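Local coordinates for protein COG0778: Nitroreductase (Streptococcus pneumoniae, PDB 2B67) that binds flavin mononucleotide and probably catalyses NAD(P)H-dependent reduction of nitroaromatic or related acceptors, as a dimeric member of the nitroreductase family, at residues K49-V53 / L168-F174; N57-A61 / V72-T78; L63-N68 / G158-V164; I151-L157 / L178-Y184. All coordinates share one frame; numbering follows the deposited sequence.

Overall arrangement
Along the chain the first segments come in the order 49-53, 57-61, 63-68, 151-157, and contacts 2 and 3 are nested inside the loop that contact 1 closes. The antiparallel sheet, ordered 48-53, 77-84, 174-183, 152-156, ties three of them together: contact 1 lies at one outermost strand, contact 4 at the other, their centres about 17 Å apart, and contact 2 reaches strand 77-84 between them. Contact 3 joins the loops before helices 68-74 and 161-168, its centre about 11 Å from that of contact 2 and 14 Å from that of contact 4. The flavin pocket thus draws on contacts 3 and 4, at the 152-156 edge, while the second subunit extends the sheet at the 48-53 edge.

Contact 1: K49-V53 / L168-F174; sequences KFVVV and LEIEDRF. With ACY (acetic acid), chain F.
Lys49 lays its aliphatic chain across the ring of Phe174, the two side chains meeting at about a right angle. Its CE sits 3.4 Å from the Phe174 ring centroid and only 5° off the normal, a CH-pi contact over the middle of the face. Bends at chi3 (-77°) and chi4 (-67°) fold the chain back over the ring, and the ammonium NZ stays above the same face, 4.4 Å from the Phe174 centroid, in cation-pi geometry. NZ also donates to atom O of an acetic acid molecule at 2.9 Å, a ligand probably taken from the crystallisation liquor and bonded to Lys93 as well. Two residues on, Val51 meets Ile170 tip to tip, its CG2 a tight 3.5 Å from Ile170 CD1, while Val51 CG1 lies 4.2 Å from Leu168 CD1. Strand 48-53 is one of the two outermost strands of the chain's antiparallel sheet, yet Phe50, Val51 and Val52 pair in parallel with a strand of the second subunit, so the sheet continues across the dimer interface. Glu169, the first residue to leave helical phi/psi, has positive phi and forms a Schellman motif. At Val53, CG2 approaches Leu168 CD1 at 4.0 Å.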
loop_
_atom_site.group_PDB
_atom_site.type_symbol
_atom_site.label_atom_id
_atom_site.label_comp_id
_atom_site.label_asym_id
_atom_site.label_seq_id
_atom_site.Cartn_x
_atom_site.Cartn_y
_atom_site.Cartn_z
ATOM N N LYS A 49 -9.708 -8.785 3.477
ATOM C CA LYS A 49 -10.138 -10.185 3.369
ATOM C C LYS A 49 -9.441 -10.787 2.159
ATOM O O LYS A 49 -9.490 -10.217 1.064
ATOM C CB LYS A 49 -11.662 -10.318 3.217
ATOM C CG LYS A 49 -12.084 -11.805 3.102
ATOM C CD LYS A 49 -13.484 -12.033 2.494
ATOM C CE LYS A 49 -14.557 -11.738 3.539
ATOM N NZ LYS A 49 -14.546 -12.722 4.662
ATOM N N PHE A 50 -8.744 -11.890 2.387
ATOM C CA PHE A 50 -7.952 -12.577 1.351
ATOM C C PHE A 50 -8.695 -13.811 0.845
ATOM O O PHE A 50 -8.960 -14.782 1.598
ATOM C CB PHE A 50 -6.574 -12.964 1.905
ATOM C CG PHE A 50 -5.731 -11.784 2.301
ATOM C CD1 PHE A 50 -5.959 -11.117 3.515
ATOM C CD2 PHE A 50 -4.721 -11.321 1.441
ATOM C CE1 PHE A 50 -5.188 -9.993 3.866
ATOM C CE2 PHE A 50 -3.929 -10.242 1.787
ATOM C CZ PHE A 50 -4.157 -9.565 2.989
ATOM N N VAL A 51 -9.063 -13.779 -0.424
ATOM C CA VAL A 51 -9.752 -14.916 -1.002
ATOM C C VAL A 51 -8.755 -15.703 -1.864
ATOM O O VAL A 51 -8.371 -15.250 -2.946
ATOM C CB VAL A 51 -11.028 -14.488 -1.781
ATOM C CG1 VAL A 51 -11.725 -15.719 -2.325
ATOM C CG2 VAL A 51 -11.999 -13.711 -0.847
ATOM N N VAL A 52 -8.311 -16.857 -1.346
ATOM C CA VAL A 52 -7.352 -17.701 -2.043
ATOM C C VAL A 52 -8.050 -18.613 -3.063
ATOM O O VAL A 52 -8.760 -19.566 -2.704
ATOM C CB VAL A 52 -6.488 -18.501 -1.043
ATOM C CG1 VAL A 52 -5.516 -19.384 -1.752
ATOM C CG2 VAL A 52 -5.759 -17.535 -0.100
ATOM N N VAL A 53 -7.842 -18.321 -4.330
ATOM C CA VAL A 53 -8.577 -19.014 -5.379
ATOM C C VAL A 53 -7.727 -20.124 -5.974
ATOM O O VAL A 53 -6.682 -19.858 -6.594
ATOM C CB VAL A 53 -9.067 -18.039 -6.457
ATOM C CG1 VAL A 53 -9.886 -18.763 -7.540
ATOM C CG2 VAL A 53 -9.905 -16.912 -5.773
ATOM N N LEU A 168 -16.925 -15.333 -7.000
ATOM C CA LEU A 168 -16.195 -15.922 -5.885
ATOM C C LEU A 168 -17.051 -16.230 -4.654
ATOM O O LEU A 168 -16.521 -16.724 -3.653
ATOM C CB LEU A 168 -15.000 -15.026 -5.491
ATOM C CG LEU A 168 -13.942 -14.793 -6.565
ATOM C CD1 LEU A 168 -12.702 -14.089 -6.032
ATOM C CD2 LEU A 168 -13.557 -16.109 -7.183
ATOM N N GLU A 169 -18.350 -15.924 -4.726
ATOM C CA GLU A 169 -19.297 -16.175 -3.635
ATOM C C GLU A 169 -18.869 -15.496 -2.336
ATOM O O GLU A 169 -18.727 -16.139 -1.289
ATOM C CB GLU A 169 -19.547 -17.686 -3.422
ATOM C CG GLU A 169 -19.960 -18.388 -4.705
ATOM C CD GLU A 169 -20.164 -19.905 -4.549
ATOM O OE1 GLU A 169 -19.750 -20.500 -3.505
ATOM O OE2 GLU A 169 -20.737 -20.496 -5.506
ATOM N N ILE A 170 -18.671 -14.185 -2.417
ATOM C CA ILE A 170 -18.266 -13.391 -1.265
ATOM C C ILE A 170 -19.327 -12.304 -1.047
ATOM O O ILE A 170 -19.760 -11.668 -2.006
ATOM C CB ILE A 170 -16.896 -12.700 -1.528
ATOM C CG1 ILE A 170 -15.789 -13.724 -1.836
ATOM C CG2 ILE A 170 -16.603 -11.711 -0.399
ATOM C CD1 ILE A 170 -15.326 -14.630 -0.625
ATOM N N GLU A 171 -19.720 -12.088 0.204
ATOM C CA GLU A 171 -20.676 -11.034 0.576
ATOM C C GLU A 171 -20.364 -9.645 0.012
ATOM O O GLU A 171 -19.196 -9.200 0.033
ATOM C CB GLU A 171 -20.824 -10.946 2.108
ATOM C CG GLU A 171 -21.495 -12.166 2.742
ATOM C CD GLU A 171 -22.942 -12.411 2.268
ATOM O OE1 GLU A 171 -23.656 -11.438 1.911
ATOM O OE2 GLU A 171 -23.364 -13.593 2.265
ATOM N N ASP A 172 -21.405 -8.962 -0.469
ATOM C CA ASP A 172 -21.282 -7.659 -1.122
ATOM C C ASP A 172 -20.730 -6.561 -0.202
ATOM O O ASP A 172 -20.270 -5.501 -0.673
ATOM C CB ASP A 172 -22.633 -7.210 -1.677
ATOM C CG ASP A 172 -23.042 -7.969 -2.927
ATOM O OD1 ASP A 172 -22.176 -8.535 -3.640
ATOM O OD2 ASP A 172 -24.259 -8.004 -3.213
ATOM N N ARG A 173 -20.807 -6.808 1.109
ATOM C CA ARG A 173 -20.158 -5.962 2.109
ATOM C C ARG A 173 -18.649 -5.801 1.750
ATOM O O ARG A 173 -18.075 -4.780 1.993
ATOM C CB ARG A 173 -20.358 -6.559 3.519
ATOM C CG ARG A 173 -19.498 -5.940 4.624
ATOM C CD ARG A 173 -19.779 -6.622 5.967
ATOM N NE ARG A 173 -18.665 -6.443 6.906
ATOM C CZ ARG A 173 -18.509 -7.133 8.045
ATOM N NH1 ARG A 173 -17.434 -6.919 8.807
ATOM N NH2 ARG A 173 -19.404 -8.040 8.428
ATOM N N PHE A 174 -18.045 -6.829 1.158
ATOM C CA PHE A 174 -16.635 -6.811 0.745
ATOM C C PHE A 174 -16.488 -6.422 -0.726
ATOM O O PHE A 174 -17.108 -7.048 -1.600
ATOM C CB PHE A 174 -16.013 -8.182 1.044
ATOM C CG PHE A 174 -15.963 -8.458 2.500
ATOM C CD1 PHE A 174 -17.028 -9.127 3.134
ATOM C CD2 PHE A 174 -14.900 -7.960 3.279
ATOM C CE1 PHE A 174 -17.007 -9.322 4.566
ATOM C CE2 PHE A 174 -14.870 -8.152 4.678
ATOM C CZ PHE A 174 -15.927 -8.818 5.330
HETATM C C ACY F . -16.389 -11.650 7.702
HETATM O O ACY F . -16.574 -12.267 6.632
HETATM O OXT ACY F . -15.267 -11.257 8.089
HETATM C CH3 ACY F . -17.590 -11.365 8.558
#

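Contact 2: N57-A61 / V72-T78; sequences NAELA and VSSAPVT
Ala61 and Val72 bring the two backbones closest, their CA atoms 5.0 Å apart, a spacing that the small methyl of Ala61 permits. Val72 CG1 rests 3.8 Å from Ala61 CA, and the same branch lies 4.0 Å from Leu60 CD2. It gets there by standing anti to its own backbone nitrogen (chi1 -176°), which swings it over the backbone of Ala61. Leu60 crosses Val72 at about a right angle and extends CD2 onward to Thr78 CG2, at 3.7 Å, wedging between the helix 68-74 and the start of the next strand. No hydrogen bond crosses the contact anywhere. The rim is partly exposed and polar: Ser73 sets OG against the Ala61 methyl, 3.3 Å from Ala61 CB, and that hydroxyl is hydrogen-bonded to Phe69 O within its own helix. The looser part is at the other end, where Asn57 is buried but its OD1 stands 3.9 Å from both Pro76 O and Thr78 N. The chain leaves helical geometry at Ala75 and enters strand 77-84 through Pro76. There Thr78 pairs by backbone hydrogen bond with Val53 of strand 48-53 and Val77 with Val182 of strand 174-183, so the helix pair lies against the sheet where strand 77-84 starts between its two neighbours.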
loop_
_atom_site.group_PDB
_atom_site.type_symbol
_atom_site.label_atom_id
_atom_site.label_comp_id
_atom_site.label_asym_id
_atom_site.label_seq_id
_atom_site.Cartn_x
_atom_site.Cartn_y
_atom_site.Cartn_z
ATOM N N ASN A 57 -10.540 -20.505 -10.551
ATOM C CA ASN A 57 -9.615 -19.729 -11.361
ATOM C C ASN A 57 -10.093 -19.455 -12.774
ATOM O O ASN A 57 -9.905 -18.354 -13.274
ATOM C CB ASN A 57 -8.250 -20.384 -11.424
ATOM C CG ASN A 57 -7.657 -20.600 -10.047
ATOM O OD1 ASN A 57 -6.728 -19.908 -9.640
ATOM N ND2 ASN A 57 -8.208 -21.549 -9.328
ATOM N N ALA A 58 -10.672 -20.456 -13.423
ATOM C CA ALA A 58 -11.103 -20.294 -14.821
ATOM C C ALA A 58 -12.256 -19.295 -14.937
ATOM O O ALA A 58 -12.282 -18.504 -15.870
ATOM C CB ALA A 58 -11.500 -21.646 -15.439
ATOM N N GLU A 59 -13.217 -19.410 -14.015
ATOM C CA GLU A 59 -14.336 -18.485 -13.854
ATOM C C GLU A 59 -13.816 -17.062 -13.632
ATOM O O GLU A 59 -14.157 -16.131 -14.373
ATOM C CB GLU A 59 -15.180 -18.890 -12.632
ATOM C CG GLU A 59 -16.555 -19.528 -12.912
ATOM C CD GLU A 59 -17.639 -19.074 -11.913
ATOM O OE1 GLU A 59 -18.569 -18.329 -12.324
ATOM O OE2 GLU A 59 -17.554 -19.445 -10.716
ATOM N N LEU A 60 -12.974 -16.911 -12.614
ATOM C CA LEU A 60 -12.404 -15.599 -12.262
ATOM C C LEU A 60 -11.708 -14.957 -13.446
ATOM O O LEU A 60 -11.869 -13.765 -13.701
ATOM C CB LEU A 60 -11.445 -15.719 -11.053
ATOM C CG LEU A 60 -10.758 -14.435 -10.608
ATOM C CD1 LEU A 60 -11.808 -13.364 -10.164
ATOM C CD2 LEU A 60 -9.736 -14.722 -9.497
ATOM N N ALA A 61 -10.938 -15.760 -14.191
ATOM C CA ALA A 61 -10.173 -15.255 -15.315
ATOM C C ALA A 61 -11.040 -14.590 -16.385
ATOM O O ALA A 61 -10.566 -13.684 -17.077
ATOM C CB ALA A 61 -9.359 -16.388 -15.946
ATOM N N VAL A 72 -4.459 -14.816 -15.090
ATOM C CA VAL A 72 -5.306 -15.429 -14.099
ATOM C C VAL A 72 -5.623 -16.909 -14.439
ATOM O O VAL A 72 -5.721 -17.750 -13.528
ATOM C CB VAL A 72 -6.580 -14.603 -13.828
ATOM C CG1 VAL A 72 -7.407 -15.247 -12.695
ATOM C CG2 VAL A 72 -6.205 -13.169 -13.443
ATOM N N SER A 73 -5.764 -17.233 -15.725
ATOM C CA SER A 73 -6.040 -18.642 -16.130
ATOM C C SER A 73 -4.888 -19.563 -15.807
ATOM O O SER A 73 -5.127 -20.694 -15.355
ATOM C CB SER A 73 -6.300 -18.771 -17.637
ATOM O OG SER A 73 -7.487 -18.125 -18.015
ATOM N N SER A 74 -3.663 -19.101 -16.043
ATOM C CA SER A 74 -2.486 -19.943 -15.837
ATOM C C SER A 74 -2.010 -20.016 -14.405
ATOM O O SER A 74 -1.653 -21.102 -13.947
ATOM C CB SER A 74 -1.334 -19.494 -16.714
ATOM O OG SER A 74 -1.657 -19.724 -18.066
ATOM N N ALA A 75 -1.992 -18.875 -13.702
ATOM C CA ALA A 75 -1.429 -18.830 -12.352
ATOM C C ALA A 75 -2.033 -19.933 -11.477
ATOM O O ALA A 75 -3.240 -20.099 -11.441
ATOM C CB ALA A 75 -1.607 -17.462 -11.714
ATOM N N PRO A 76 -1.177 -20.715 -10.783
ATOM C CA PRO A 76 -1.719 -21.814 -9.964
ATOM C C PRO A 76 -2.687 -21.258 -8.899
ATOM O O PRO A 76 -3.640 -21.931 -8.496
ATOM C CB PRO A 76 -0.468 -22.403 -9.301
ATOM C CG PRO A 76 0.670 -21.941 -10.082
ATOM C CD PRO A 76 0.305 -20.641 -10.713
ATOM N N VAL A 77 -2.428 -20.024 -8.462
ATOM C CA VAL A 77 -3.211 -19.395 -7.408
ATOM C C VAL A 77 -3.434 -17.942 -7.781
ATOM O O VAL A 77 -2.534 -17.306 -8.320
ATOM C CB VAL A 77 -2.473 -19.450 -6.025
ATOM C CG1 VAL A 77 -3.253 -18.681 -4.932
ATOM C CG2 VAL A 77 -2.236 -20.863 -5.612
ATOM N N THR A 78 -4.623 -17.433 -7.462
ATOM C CA THR A 78 -4.918 -16.006 -7.492
ATOM C C THR A 78 -5.568 -15.639 -6.163
ATOM O O THR A 78 -6.443 -16.335 -5.665
ATOM C CB THR A 78 -5.848 -15.586 -8.646
ATOM O OG1 THR A 78 -5.201 -15.842 -9.895
ATOM C CG2 THR A 78 -6.208 -14.048 -8.553
#

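Contact 3: L63-N68 / G158-V164; sequences LAYGSN and GFDKSKV
Gly158 O accepts two donors from the 63-68 loop. Tyr65 N reaches it at 3.0 Å along a nearly straight N-H line (176°), although it stands above the carbonyl plane. Asn68 ND2 sits in the carbonyl plane on a lone pair of Gly158 O, 2.8 Å away, while that oxygen is 19° out of the Asn68 amide plane. A third bond runs the other way, Asp160 N to Leu63 O at 2.7 Å, and with the Tyr65 bond it frames a single beta bridge between Ala64 and Phe159. With CG opposite the carbonyl carbon (chi1 -53°), the Tyr65 ring lies over this backbone, Phe159 CA 4.0 Å above its plane and over its centre. Asn68 OD1 makes a weak hydrogen bond with flavin N3, so both amide atoms are engaged; Gly158 N donates to flavin O4. Asp160 is the N-cap of the following helix, its OD1 accepting from Ser162 OG at 2.8 Å and from Ser162 N. Leu63 CD2 lies 3.6 Å from Lys163 CB, and Leu63 CD1 3.8 Å from Val164 CG2. The contact links the loop before helix 68-74 to helix 161-168, while Phe159 and Val164 pack on Pro176 of strand 174-183.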
loop_
_atom_site.group_PDB
_atom_site.type_symbol
_atom_site.label_atom_id
_atom_site.label_comp_id
_atom_site.label_asym_id
_atom_site.label_seq_id
_atom_site.Cartn_x
_atom_site.Cartn_y
_atom_site.Cartn_z
ATOM N N LEU A 63 -13.241 -12.579 -15.933
ATOM C CA LEU A 63 -13.442 -11.183 -15.476
ATOM C C LEU A 63 -12.242 -10.255 -15.713
ATOM O O LEU A 63 -12.301 -9.033 -15.485
ATOM C CB LEU A 63 -13.791 -11.173 -13.996
ATOM C CG LEU A 63 -14.979 -12.013 -13.548
ATOM C CD1 LEU A 63 -15.206 -11.685 -12.107
ATOM C CD2 LEU A 63 -16.259 -11.771 -14.411
ATOM N N ALA A 64 -11.142 -10.846 -16.157
ATOM C CA ALA A 64 -9.885 -10.103 -16.315
ATOM C C ALA A 64 -9.782 -9.530 -17.732
ATOM O O ALA A 64 -10.153 -10.215 -18.692
ATOM C CB ALA A 64 -8.688 -11.049 -16.023
ATOM N N TYR A 65 -9.259 -8.316 -17.879
ATOM C CA TYR A 65 -9.153 -7.682 -19.203
ATOM C C TYR A 65 -7.850 -8.042 -19.936
ATOM O O TYR A 65 -6.819 -8.263 -19.296
ATOM C CB TYR A 65 -9.171 -6.150 -19.092
ATOM C CG TYR A 65 -10.319 -5.512 -18.315
ATOM C CD1 TYR A 65 -10.088 -4.392 -17.513
ATOM C CD2 TYR A 65 -11.604 -6.007 -18.397
ATOM C CE1 TYR A 65 -11.108 -3.807 -16.794
ATOM C CE2 TYR A 65 -12.632 -5.427 -17.690
ATOM C CZ TYR A 65 -12.366 -4.326 -16.889
ATOM O OH TYR A 65 -13.404 -3.718 -16.219
ATOM N N GLY A 66 -7.896 -8.048 -21.272
ATOM C CA GLY A 66 -6.675 -8.178 -22.079
ATOM C C GLY A 66 -5.851 -9.390 -21.672
ATOM O O GLY A 66 -6.397 -10.459 -21.407
ATOM N N SER A 67 -4.544 -9.199 -21.573
ATOM C CA SER A 67 -3.618 -10.279 -21.234
ATOM C C SER A 67 -3.724 -10.741 -19.767
ATOM O O SER A 67 -3.067 -11.716 -19.368
ATOM C CB SER A 67 -2.192 -9.817 -21.521
ATOM O OG SER A 67 -1.847 -8.770 -20.618
ATOM N N ASN A 68 -4.550 -10.052 -18.978
ATOM C CA ASN A 68 -4.854 -10.483 -17.601
ATOM C C ASN A 68 -5.624 -11.779 -17.646
ATOM O O ASN A 68 -5.535 -12.579 -16.720
ATOM C CB ASN A 68 -5.631 -9.416 -16.802
ATOM C CG ASN A 68 -4.805 -8.170 -16.553
ATOM O OD1 ASN A 68 -3.574 -8.244 -16.511
ATOM N ND2 ASN A 68 -5.457 -7.025 -16.392
ATOM N N GLY A 158 -6.678 -4.499 -13.649
ATOM C CA GLY A 158 -7.546 -4.588 -14.853
ATOM C C GLY A 158 -8.466 -5.815 -14.888
ATOM O O GLY A 158 -8.161 -6.845 -15.549
ATOM N N PHE A 159 -9.586 -5.711 -14.163
ATOM C CA PHE A 159 -10.588 -6.750 -14.091
ATOM C C PHE A 159 -11.914 -6.095 -13.745
ATOM O O PHE A 159 -11.952 -4.929 -13.304
ATOM C CB PHE A 159 -10.230 -7.860 -13.065
ATOM C CG PHE A 159 -10.167 -7.380 -11.645
ATOM C CD1 PHE A 159 -9.023 -6.754 -11.151
ATOM C CD2 PHE A 159 -11.247 -7.558 -10.789
ATOM C CE1 PHE A 159 -8.967 -6.315 -9.792
ATOM C CE2 PHE A 159 -11.185 -7.133 -9.458
ATOM C CZ PHE A 159 -10.048 -6.511 -8.967
ATOM N N ASP A 160 -12.990 -6.847 -13.973
ATOM C CA ASP A 160 -14.357 -6.376 -13.846
ATOM C C ASP A 160 -14.836 -6.544 -12.401
ATOM O O ASP A 160 -15.359 -7.590 -12.043
ATOM C CB ASP A 160 -15.266 -7.203 -14.777
ATOM C CG ASP A 160 -16.705 -6.730 -14.748
ATOM O OD1 ASP A 160 -16.967 -5.750 -14.008
ATOM O OD2 ASP A 160 -17.555 -7.290 -15.493
ATOM N N LYS A 161 -14.647 -5.518 -11.590
ATOM C CA LYS A 161 -14.929 -5.590 -10.166
ATOM C C LYS A 161 -16.374 -5.934 -9.840
ATOM O O LYS A 161 -16.639 -6.554 -8.806
ATOM C CB LYS A 161 -14.527 -4.294 -9.453
ATOM C CG LYS A 161 -13.021 -4.151 -9.271
ATOM C CD LYS A 161 -12.646 -2.721 -8.946
ATOM C CE LYS A 161 -11.148 -2.546 -8.640
ATOM N NZ LYS A 161 -10.969 -1.284 -7.863
ATOM N N SER A 162 -17.298 -5.565 -10.737
ATOM C CA SER A 162 -18.739 -5.729 -10.492
ATOM C C SER A 162 -19.196 -7.194 -10.486
ATOM O O SER A 162 -20.296 -7.521 -10.010
ATOM C CB SER A 162 -19.540 -4.948 -11.549
ATOM O OG SER A 162 -19.499 -5.574 -12.832
ATOM N N LYS A 163 -18.380 -8.105 -10.997
ATOM C CA LYS A 163 -18.847 -9.511 -11.004
ATOM C C LYS A 163 -18.099 -10.407 -10.030
ATOM O O LYS A 163 -18.437 -11.601 -9.886
ATOM C CB LYS A 163 -18.783 -10.120 -12.426
ATOM C CG LYS A 163 -19.755 -9.486 -13.427
ATOM C CD LYS A 163 -19.604 -10.101 -14.828
ATOM C CE LYS A 163 -20.667 -9.528 -15.795
ATOM N NZ LYS A 163 -20.360 -9.933 -17.219
ATOM N N VAL A 164 -17.071 -9.850 -9.392
ATOM C CA VAL A 164 -16.147 -10.670 -8.607
ATOM C C VAL A 164 -16.832 -11.307 -7.397
ATOM O O VAL A 164 -16.580 -12.487 -7.101
ATOM C CB VAL A 164 -14.842 -9.914 -8.137
ATOM C CG1 VAL A 164 -13.999 -10.852 -7.284
ATOM C CG2 VAL A 164 -13.973 -9.480 -9.326
#

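Contact 4: I151-L157 / L178-Y184; sequences IGSNIIL and LLITVGY
Asn154 and Thr181 pair midway along two antiparallel strands, 152-156 and 178-183, inclined at 164° at the edge of the sheet of this alpha-beta nitroreductase fold, where 152-156 is an outermost strand within the chain. With Thr181 OG1 set between the backbone N and the carbonyl carbon (chi1 53°), the hydroxyl takes a weak bond from Asn154 N beside the backbone ones. Gly152–Gly183 and Ile156–Leu179 are likewise hydrogen-bonded pairs. Ile156 N to Leu179 O is short at 2.7 Å, nearly along the carbonyl axis, and is answered by Leu179 N to Ile156 O at 2.9 Å; at the far end Gly152 N to Gly183 O is weak, bent to 120°. Ser153–Val182 and Ile155–Ile180 are non-hydrogen-bonded pairs. On their face, Ile155 and Ile180 lie side by side, and Ile155 CG2 presses tightly on Leu178 CD2 at 3.4 Å. Helix 124-148 covers that face, with Val143 against Ser153 and Ile155, and Pro40 of the second subunit packs on Ile155. On the other face Ile156 CD1 meets Thr181 CG2 at 3.7 Å, and helix 68-74 lays Val72 against both residues. Asn154 through Leu157 line the flavin pocket. Just ahead of the strand, Ile151 reaches two partners: CG1 touches Tyr184 OH at 3.6 Å, and CG2 is crowded against Val182 CG1 at 3.4 Å.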
loop_
_atom_site.group_PDB
_atom_site.type_symbol
_atom_site.label_atom_id
_atom_site.label_comp_id
_atom_site.label_asym_id
_atom_site.label_seq_id
_atom_site.Cartn_x
_atom_site.Cartn_y
_atom_site.Cartn_z
ATOM N N ILE A 151 8.540 -17.062 -4.292
ATOM C CA ILE A 151 7.297 -17.171 -5.090
ATOM C C ILE A 151 7.018 -15.842 -5.819
ATOM O O ILE A 151 7.056 -14.758 -5.198
ATOM C CB ILE A 151 6.099 -17.644 -4.222
ATOM C CG1 ILE A 151 6.446 -18.994 -3.538
ATOM C CG2 ILE A 151 4.780 -17.809 -5.072
ATOM C CD1 ILE A 151 5.489 -19.409 -2.409
ATOM N N GLY A 152 6.780 -15.940 -7.124
ATOM C CA GLY A 152 6.483 -14.799 -7.996
ATOM C C GLY A 152 5.024 -14.401 -7.834
ATOM O O GLY A 152 4.243 -15.146 -7.214
ATOM N N SER A 153 4.660 -13.215 -8.334
ATOM C CA SER A 153 3.297 -12.677 -8.224
ATOM C C SER A 153 3.161 -11.504 -9.156
ATOM O O SER A 153 4.158 -10.942 -9.592
ATOM C CB SER A 153 2.993 -12.193 -6.789
ATOM O OG SER A 153 3.995 -11.292 -6.307
ATOM N N ASN A 154 1.922 -11.121 -9.442
ATOM C CA ASN A 154 1.654 -9.850 -10.105
ATOM C C ASN A 154 0.361 -9.260 -9.527
ATOM O O ASN A 154 -0.577 -10.009 -9.263
ATOM C CB ASN A 154 1.519 -10.063 -11.606
ATOM C CG ASN A 154 1.549 -8.785 -12.389
ATOM O OD1 ASN A 154 0.971 -8.704 -13.461
ATOM N ND2 ASN A 154 2.230 -7.779 -11.869
ATOM N N ILE A 155 0.308 -7.933 -9.342
ATOM C CA ILE A 155 -0.883 -7.243 -8.836
ATOM C C ILE A 155 -1.651 -6.781 -10.089
ATOM O O ILE A 155 -1.065 -6.153 -10.987
ATOM C CB ILE A 155 -0.453 -6.031 -7.949
ATOM C CG1 ILE A 155 0.228 -6.521 -6.667
ATOM C CG2 ILE A 155 -1.630 -5.131 -7.583
ATOM C CD1 ILE A 155 1.081 -5.495 -5.957
ATOM N N ILE A 156 -2.934 -7.130 -10.172
ATOM C CA ILE A 156 -3.747 -6.850 -11.341
ATOM C C ILE A 156 -4.908 -6.002 -10.867
ATOM O O ILE A 156 -5.628 -6.361 -9.923
ATOM C CB ILE A 156 -4.288 -8.180 -12.012
ATOM C CG1 ILE A 156 -3.142 -8.952 -12.669
ATOM C CG2 ILE A 156 -5.390 -7.915 -13.003
ATOM C CD1 ILE A 156 -3.540 -10.422 -12.992
ATOM N N LEU A 157 -5.055 -4.864 -11.518
ATOM C CA LEU A 157 -6.164 -3.983 -11.306
ATOM C C LEU A 157 -7.136 -4.014 -12.496
ATOM O O LEU A 157 -8.298 -3.612 -12.371
ATOM C CB LEU A 157 -5.601 -2.574 -11.105
ATOM C CG LEU A 157 -6.492 -1.455 -10.582
ATOM C CD1 LEU A 157 -7.435 -1.943 -9.478
ATOM C CD2 LEU A 157 -5.614 -0.306 -10.096
ATOM N N LEU A 178 -8.117 -5.788 -5.798
ATOM C CA LEU A 178 -6.946 -6.245 -6.593
ATOM C C LEU A 178 -7.011 -7.754 -6.735
ATOM O O LEU A 178 -7.477 -8.450 -5.815
ATOM C CB LEU A 178 -5.628 -5.970 -5.807
ATOM C CG LEU A 178 -5.053 -4.570 -5.616
ATOM C CD1 LEU A 178 -3.780 -4.602 -4.747
ATOM C CD2 LEU A 178 -4.776 -3.874 -6.975
ATOM N N LEU A 179 -6.477 -8.260 -7.845
ATOM C CA LEU A 179 -6.187 -9.684 -7.987
ATOM C C LEU A 179 -4.669 -9.815 -7.966
ATOM O O LEU A 179 -3.976 -9.096 -8.675
ATOM C CB LEU A 179 -6.750 -10.273 -9.310
ATOM C CG LEU A 179 -8.250 -10.089 -9.603
ATOM C CD1 LEU A 179 -8.643 -10.843 -10.897
ATOM C CD2 LEU A 179 -9.149 -10.546 -8.405
ATOM N N ILE A 180 -4.164 -10.730 -7.159
ATOM C CA ILE A 180 -2.735 -10.988 -7.062
ATOM C C ILE A 180 -2.534 -12.394 -7.552
ATOM O O ILE A 180 -2.913 -13.344 -6.842
ATOM C CB ILE A 180 -2.213 -11.009 -5.592
ATOM C CG1 ILE A 180 -2.893 -9.957 -4.704
ATOM C CG2 ILE A 180 -0.684 -10.973 -5.580
ATOM C CD1 ILE A 180 -2.270 -8.692 -4.661
ATOM N N THR A 181 -1.940 -12.546 -8.728
ATOM C CA THR A 181 -1.599 -13.883 -9.203
ATOM C C THR A 181 -0.374 -14.401 -8.477
ATOM O O THR A 181 0.523 -13.636 -8.137
ATOM C CB THR A 181 -1.338 -13.907 -10.699
ATOM O OG1 THR A 181 -0.362 -12.901 -11.025
ATOM C CG2 THR A 181 -2.695 -13.661 -11.475
ATOM N N VAL A 182 -0.341 -15.707 -8.244
ATOM C CA VAL A 182 0.738 -16.300 -7.444
ATOM C C VAL A 182 1.280 -17.531 -8.136
ATOM O O VAL A 182 0.515 -18.399 -8.564
ATOM C CB VAL A 182 0.281 -16.627 -6.013
ATOM C CG1 VAL A 182 1.485 -17.089 -5.184
ATOM C CG2 VAL A 182 -0.332 -15.350 -5.356
ATOM N N GLY A 183 2.592 -17.574 -8.301
ATOM C CA GLY A 183 3.210 -18.720 -8.933
ATOM C C GLY A 183 4.686 -18.541 -9.110
ATOM O O GLY A 183 5.244 -17.462 -8.886
ATOM N N TYR A 184 5.335 -19.613 -9.542
ATOM C CA TYR A 184 6.748 -19.553 -9.856
ATOM C C TYR A 184 6.924 -19.082 -11.279
ATOM O O TYR A 184 6.127 -19.433 -12.156
ATOM C CB TYR A 184 7.360 -20.930 -9.633
ATOM C CG TYR A 184 7.304 -21.327 -8.188
ATOM C CD1 TYR A 184 6.239 -22.081 -7.693
ATOM C CD2 TYR A 184 8.306 -20.924 -7.300
ATOM C CE1 TYR A 184 6.201 -22.464 -6.344
ATOM C CE2 TYR A 184 8.268 -21.296 -5.963
ATOM C CZ TYR A 184 7.215 -22.060 -5.490
ATOM O OH TYR A 184 7.165 -22.419 -4.155
#